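Local coordinates for protein serine--tRNA ligase (Pyrococcus horikoshii, PDB 2DQ0) that probably charges tRNA(Ser), and also tRNA(Sec), with serine in an ATP-dependent reaction, as a homodimeric class II aminoacyl-tRNA synthetase, at residues A[128-132]-A[145-151]; A[201-206]-A[433-437]. All blocks are in the same frame, centred on the assembly; numbering follows the deposited sequence.

Both contacts belong to one subunit of the homodimer. Their centres are 26 Å apart and their nearest atoms about 10 Å apart. Along the chain they come in series: contact 1 is local, and contact 2 joins helix 190-209 to residues 433-437 near the C-terminus. Contact 1 starts on strand 124-129 of the large mixed sheet; in contact 2, A203 and L204 pack on that sheet from helix 190-209. The side chain of W129 in contact 1 is about 11 Å from that of V371, a predicted ATP-binding residue. In contact 2 the F202 side chain is about 14 Å from the bound seryl-adenylate analogue. Only contact 2 reaches the second subunit.

Contact 1. Residues A[128-132]-A[145-151]; sequences FWGKA and QSQGKME
F128 places its ring against the turn at 146-149. Its CZ is 3.3 Å from S146 O, which lies over one face. The Q147 amide oxygen OE1 is at the ring edge, also 3.3 Å from F128 CZ, with ring and amide planes 47° apart. K149 adds its aliphatic chain obliquely, CD lying 3.8 Å from F128 CE1. F128 CG lies beside the backbone N, anti to the carbonyl carbon (chi1 -58°), which sets the ring against the end of the helix. An alanine here would remove the ring and is likely to leave the K149 methylenes and the S146-K149 turn without their apolar cover. A Schellman motif ends helix 139-146, with Q147 as its C-prime residue; S146 to K149 form a type I' turn. The contact joins the end of strand 124-129, paired with 338-342 in the large mixed sheet, to this turn. M150 has CG anti to its N (chi1 171°) and bends at chi3, placing its CE 4.3 Å from A132 CB. A132 N donates to E151 O at 3.3 Å, and K131 CA makes a CA-H...O contact with the same oxygen. Farther out, F142 and F368 pack on M150, and R339 holds Q145 O.

Contact 2. Residues A[201-206]-A[433-437]; sequences RFALDR and VLWKY
The Y437 ring lies between F202 N on one face and K436 CG on the other, each offset toward the rim. D205 OD2 is at its edge, near the plane. F202 CE1 lies over the centre of the R206 guanidinium face, and R206 NH2 lies in the plane of the F202 ring, at its edge. Y437 OH donates to D205 OD2 at 2.6 Å, on the anti side of OD2 and somewhat out of the carboxylate plane, with ring and carboxylate planes 44° apart. The other oxygen, D205 OD1, uses its syn lone pair for R201 NH1 at 3.1 Å, and this salt bridge lies almost in the guanidinium plane. The carboxylate is thus gripped through both oxygens, which should fix its rotation. R201 CB packs obliquely on the tyrosine, 3.7 Å from Y437 CD2. F202 has CG anti to its backbone N (chi1 167°), which brings the ring against V433 and L434. Its CE1 is 3.5 Å from V433 CG1, and its CB is 3.7 Å from L434 CD2. K436 NZ is near the guanidinium edge, 4.1 Å from R206 NH1, a pairing of like charges. K436 NZ meets V433 O on a lone pair at 3.2 Å, while R206 NH2 has a salt bridge to E333. The contact packs residues 433-437, which include part of the short helix 435-438, on helix 190-209. R201 NH2 bonds to Y437 O of the second subunit, and the reciprocal bond ties the dimer. Helix 316-333 covers F202 and R206 through L330, and A203 and L204 pack on V305 of strand 301-311.

Contact 1. Residues A[128-132]-A[145-151]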
loop_
_atom_site.group_PDB
_atom_site.type_symbol
_atom_site.label_atom_id
_atom_site.label_comp_id
_atom_site.label_asym_id
_atom_site.label_seq_id
_atom_site.Cartn_x
_atom_site.Cartn_y
_atom_site.Cartn_z
ATOM N N PHE A 128 -14.057 31.858 6.324
ATOM C CA PHE A 128 -12.781 31.880 7.018
ATOM C C PHE A 128 -12.995 31.545 8.476
ATOM O O PHE A 128 -14.029 31.885 9.037
ATOM C CB PHE A 128 -12.143 33.262 6.939
ATOM C CG PHE A 128 -11.909 33.743 5.549
ATOM C CD1 PHE A 128 -12.919 34.389 4.849
ATOM C CD2 PHE A 128 -10.659 33.584 4.950
ATOM C CE1 PHE A 128 -12.691 34.876 3.573
ATOM C CE2 PHE A 128 -10.415 34.066 3.676
ATOM C CZ PHE A 128 -11.433 34.718 2.980
ATOM N N TRP A 129 -12.010 30.909 9.102
ATOM C CA TRP A 129 -12.144 30.546 10.503
ATOM C C TRP A 129 -10.797 30.629 11.223
ATOM O O TRP A 129 -9.770 30.327 10.628
ATOM C CB TRP A 129 -12.709 29.115 10.595
ATOM C CG TRP A 129 -12.945 28.656 12.006
ATOM C CD1 TRP A 129 -14.084 28.824 12.748
ATOM C CD2 TRP A 129 -11.963 28.116 12.901
ATOM N NE1 TRP A 129 -13.864 28.437 14.052
ATOM C CE2 TRP A 129 -12.572 28.001 14.174
ATOM C CE3 TRP A 129 -10.624 27.727 12.753
ATOM C CZ2 TRP A 129 -11.887 27.517 15.288
ATOM C CZ3 TRP A 129 -9.942 27.246 13.869
ATOM C CH2 TRP A 129 -10.576 27.148 15.117
ATOM N N GLY A 130 -10.799 31.051 12.488
ATOM C CA GLY A 130 -9.567 31.094 13.275
ATOM C C GLY A 130 -8.705 32.345 13.329
ATOM O O GLY A 130 -8.942 33.321 12.612
ATOM N N LYS A 131 -7.689 32.308 14.192
ATOM C CA LYS A 131 -6.764 33.434 14.364
ATOM C C LYS A 131 -5.362 33.045 13.914
ATOM O O LYS A 131 -4.596 32.417 14.651
ATOM C CB LYS A 131 -6.721 33.876 15.824
ATOM C CG LYS A 131 -5.711 34.973 16.119
ATOM C CD LYS A 131 -5.873 35.453 17.554
ATOM C CE LYS A 131 -4.957 36.616 17.896
ATOM N NZ LYS A 131 -5.087 37.009 19.337
ATOM N N ALA A 132 -5.048 33.442 12.690
ATOM C CA ALA A 132 -3.770 33.148 12.073
ATOM C C ALA A 132 -2.595 33.850 12.707
ATOM O O ALA A 132 -2.671 35.010 13.103
ATOM C CB ALA A 132 -3.823 33.495 10.589
ATOM N N GLN A 145 -4.837 37.279 0.680
ATOM C CA GLN A 145 -5.439 35.962 0.650
ATOM C C GLN A 145 -6.640 35.828 1.594
ATOM O O GLN A 145 -7.589 35.079 1.323
ATOM C CB GLN A 145 -4.362 34.928 0.966
ATOM C CG GLN A 145 -3.283 34.813 -0.111
ATOM C CD GLN A 145 -3.797 34.164 -1.397
ATOM O OE1 GLN A 145 -4.200 34.847 -2.363
ATOM N NE2 GLN A 145 -3.801 32.831 -1.408
ATOM N N SER A 146 -6.610 36.561 2.699
ATOM C CA SER A 146 -7.713 36.494 3.648
ATOM C C SER A 146 -8.786 37.534 3.333
ATOM O O SER A 146 -9.882 37.480 3.879
ATOM C CB SER A 146 -7.203 36.693 5.075
ATOM O OG SER A 146 -6.353 37.830 5.160
ATOM N N GLN A 147 -8.474 38.473 2.448
ATOM C CA GLN A 147 -9.436 39.509 2.093
ATOM C C GLN A 147 -9.814 40.301 3.345
ATOM O O GLN A 147 -10.954 40.754 3.474
ATOM C CB GLN A 147 -10.719 38.902 1.519
ATOM C CG GLN A 147 -10.571 37.845 0.438
ATOM C CD GLN A 147 -11.924 37.267 0.023
ATOM O OE1 GLN A 147 -12.754 36.927 0.868
ATOM N NE2 GLN A 147 -12.146 37.149 -1.273
ATOM N N GLY A 148 -8.875 40.440 4.276
ATOM C CA GLY A 148 -9.147 41.178 5.501
ATOM C C GLY A 148 -10.283 40.617 6.339
ATOM O O GLY A 148 -10.608 41.151 7.403
ATOM N N LYS A 149 -10.869 39.522 5.871
ATOM C CA LYS A 149 -11.977 38.879 6.554
ATOM C C LYS A 149 -11.563 37.856 7.616
ATOM O O LYS A 149 -12.406 37.118 8.103
ATOM C CB LYS A 149 -12.873 38.192 5.522
ATOM C CG LYS A 149 -13.414 39.112 4.415
ATOM C CD LYS A 149 -14.338 38.340 3.463
ATOM C CE LYS A 149 -15.077 39.245 2.459
ATOM N NZ LYS A 149 -14.211 39.889 1.421
ATOM N N MET A 150 -10.288 37.811 7.995
ATOM C CA MET A 150 -9.841 36.823 8.981
ATOM C C MET A 150 -9.004 37.424 10.108
ATOM O O MET A 150 -8.084 38.209 9.861
ATOM C CB MET A 150 -9.045 35.711 8.264
ATOM C CG MET A 150 -8.324 34.707 9.171
ATOM S SD MET A 150 -7.528 33.357 8.236
ATOM C CE MET A 150 -7.704 32.059 9.327
ATOM N N GLU A 151 -9.314 37.040 11.346
ATOM C CA GLU A 151 -8.586 37.562 12.493
ATOM C C GLU A 151 -7.157 37.052 12.455
ATOM O O GLU A 151 -6.903 35.993 11.882
ATOM C CB GLU A 151 -9.283 37.164 13.799
ATOM C CG GLU A 151 -8.871 38.041 14.976
ATOM C CD GLU A 151 -8.805 39.529 14.594
ATOM O OE1 GLU A 151 -9.867 40.104 14.263
ATOM O OE2 GLU A 151 -7.695 40.123 14.609
#

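Contact 2. Residues A[201-206]-A[433-437]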
loop_
_atom_site.group_PDB
_atom_site.type_symbol
_atom_site.label_atom_id
_atom_site.label_comp_id
_atom_site.label_asym_id
_atom_site.label_seq_id
_atom_site.Cartn_x
_atom_site.Cartn_y
_atom_site.Cartn_z
ATOM N N ARG A 201 -7.521 7.987 14.181
ATOM C CA ARG A 201 -8.523 7.650 15.187
ATOM C C ARG A 201 -9.488 8.795 15.484
ATOM O O ARG A 201 -10.697 8.587 15.557
ATOM C CB ARG A 201 -7.868 7.205 16.500
ATOM C CG ARG A 201 -7.553 5.715 16.580
ATOM C CD ARG A 201 -8.722 4.829 16.110
ATOM N NE ARG A 201 -9.949 4.901 16.915
ATOM C CZ ARG A 201 -10.173 4.190 18.021
ATOM N NH1 ARG A 201 -11.324 4.324 18.667
ATOM N NH2 ARG A 201 -9.247 3.351 18.489
ATOM N N PHE A 202 -8.954 9.997 15.660
ATOM C CA PHE A 202 -9.786 11.167 15.913
ATOM C C PHE A 202 -10.804 11.332 14.770
ATOM O O PHE A 202 -12.012 11.328 15.001
ATOM C CB PHE A 202 -8.891 12.397 16.038
ATOM C CG PHE A 202 -9.618 13.695 15.997
ATOM C CD1 PHE A 202 -10.547 14.022 16.974
ATOM C CD2 PHE A 202 -9.360 14.612 14.981
ATOM C CE1 PHE A 202 -11.209 15.250 16.936
ATOM C CE2 PHE A 202 -10.017 15.847 14.933
ATOM C CZ PHE A 202 -10.939 16.167 15.908
ATOM N N ALA A 203 -10.315 11.446 13.537
ATOM C CA ALA A 203 -11.197 11.596 12.382
ATOM C C ALA A 203 -12.212 10.479 12.374
ATOM O O ALA A 203 -13.411 10.700 12.266
ATOM C CB ALA A 203 -10.395 11.557 11.090
ATOM N N LEU A 204 -11.696 9.266 12.479
ATOM C CA LEU A 204 -12.507 8.067 12.489
ATOM C C LEU A 204 -13.628 8.129 13.520
ATOM O O LEU A 204 -14.779 7.859 13.199
ATOM C CB LEU A 204 -11.611 6.874 12.776
ATOM C CG LEU A 204 -11.876 5.615 11.974
ATOM C CD1 LEU A 204 -12.304 5.945 10.543
ATOM C CD2 LEU A 204 -10.597 4.809 11.972
ATOM N N ASP A 205 -13.282 8.494 14.751
ATOM C CA ASP A 205 -14.247 8.573 15.840
ATOM C C ASP A 205 -15.383 9.548 15.575
ATOM O O ASP A 205 -16.567 9.221 15.715
ATOM C CB ASP A 205 -13.536 8.963 17.144
ATOM C CG ASP A 205 -12.846 7.782 17.816
ATOM O OD1 ASP A 205 -12.989 6.620 17.358
ATOM O OD2 ASP A 205 -12.150 8.013 18.821
ATOM N N ARG A 206 -15.020 10.753 15.185
ATOM C CA ARG A 206 -16.013 11.758 14.929
ATOM C C ARG A 206 -16.993 11.401 13.812
ATOM O O ARG A 206 -18.190 11.616 13.968
ATOM C CB ARG A 206 -15.334 13.087 14.631
ATOM C CG ARG A 206 -15.731 14.168 15.593
ATOM C CD ARG A 206 -15.292 13.813 16.980
ATOM N NE ARG A 206 -14.985 15.006 17.754
ATOM C CZ ARG A 206 -14.334 14.982 18.915
ATOM N NH1 ARG A 206 -13.927 13.823 19.444
ATOM N NH2 ARG A 206 -14.054 16.122 19.536
ATOM N N VAL A 433 -7.683 18.333 21.926
ATOM C CA VAL A 433 -8.559 17.281 21.449
ATOM C C VAL A 433 -7.827 15.975 21.162
ATOM O O VAL A 433 -8.433 14.907 21.260
ATOM C CB VAL A 433 -9.278 17.684 20.146
ATOM C CG1 VAL A 433 -10.513 16.817 19.951
ATOM C CG2 VAL A 433 -9.631 19.156 20.183
ATOM N N LEU A 434 -6.546 16.052 20.796
ATOM C CA LEU A 434 -5.775 14.843 20.484
ATOM C C LEU A 434 -5.049 14.211 21.670
ATOM O O LEU A 434 -4.568 13.080 21.567
ATOM C CB LEU A 434 -4.752 15.110 19.363
ATOM C CG LEU A 434 -5.285 15.611 18.020
ATOM C CD1 LEU A 434 -4.164 16.010 17.110
ATOM C CD2 LEU A 434 -6.137 14.534 17.385
ATOM N N TRP A 435 -4.965 14.923 22.790
ATOM C CA TRP A 435 -4.271 14.401 23.976
ATOM C C TRP A 435 -4.724 12.989 24.395
ATOM O O TRP A 435 -3.907 12.172 24.839
ATOM C CB TRP A 435 -4.447 15.348 25.164
ATOM C CG TRP A 435 -3.820 16.707 25.016
ATOM C CD1 TRP A 435 -3.063 17.161 23.975
ATOM C CD2 TRP A 435 -3.895 17.782 25.952
ATOM N NE1 TRP A 435 -2.659 18.453 24.205
ATOM C CE2 TRP A 435 -3.155 18.860 25.412
ATOM C CE3 TRP A 435 -4.517 17.942 27.196
ATOM C CZ2 TRP A 435 -3.019 20.081 26.076
ATOM C CZ3 TRP A 435 -4.385 19.154 27.855
ATOM C CH2 TRP A 435 -3.641 20.211 27.295
ATOM N N LYS A 436 -6.018 12.697 24.267
ATOM C CA LYS A 436 -6.497 11.381 24.645
ATOM C C LYS A 436 -5.929 10.331 23.698
ATOM O O LYS A 436 -5.768 9.166 24.076
ATOM C CB LYS A 436 -8.033 11.323 24.670
ATOM C CG LYS A 436 -8.749 11.648 23.363
ATOM C CD LYS A 436 -10.262 11.648 23.605
ATOM C CE LYS A 436 -11.078 12.214 22.437
ATOM N NZ LYS A 436 -11.165 13.716 22.405
ATOM N N TYR A 437 -5.577 10.744 22.482
ATOM C CA TYR A 437 -5.033 9.795 21.512
ATOM C C TYR A 437 -3.517 9.674 21.509
ATOM O O TYR A 437 -2.988 8.582 21.279
ATOM C CB TYR A 437 -5.480 10.155 20.099
ATOM C CG TYR A 437 -6.967 10.186 19.900
ATOM C CD1 TYR A 437 -7.647 11.395 19.846
ATOM C CD2 TYR A 437 -7.697 9.005 19.730
ATOM C CE1 TYR A 437 -9.026 11.439 19.622
ATOM C CE2 TYR A 437 -9.083 9.038 19.500
ATOM C CZ TYR A 437 -9.735 10.261 19.446
ATOM O OH TYR A 437 -11.086 10.326 19.189
#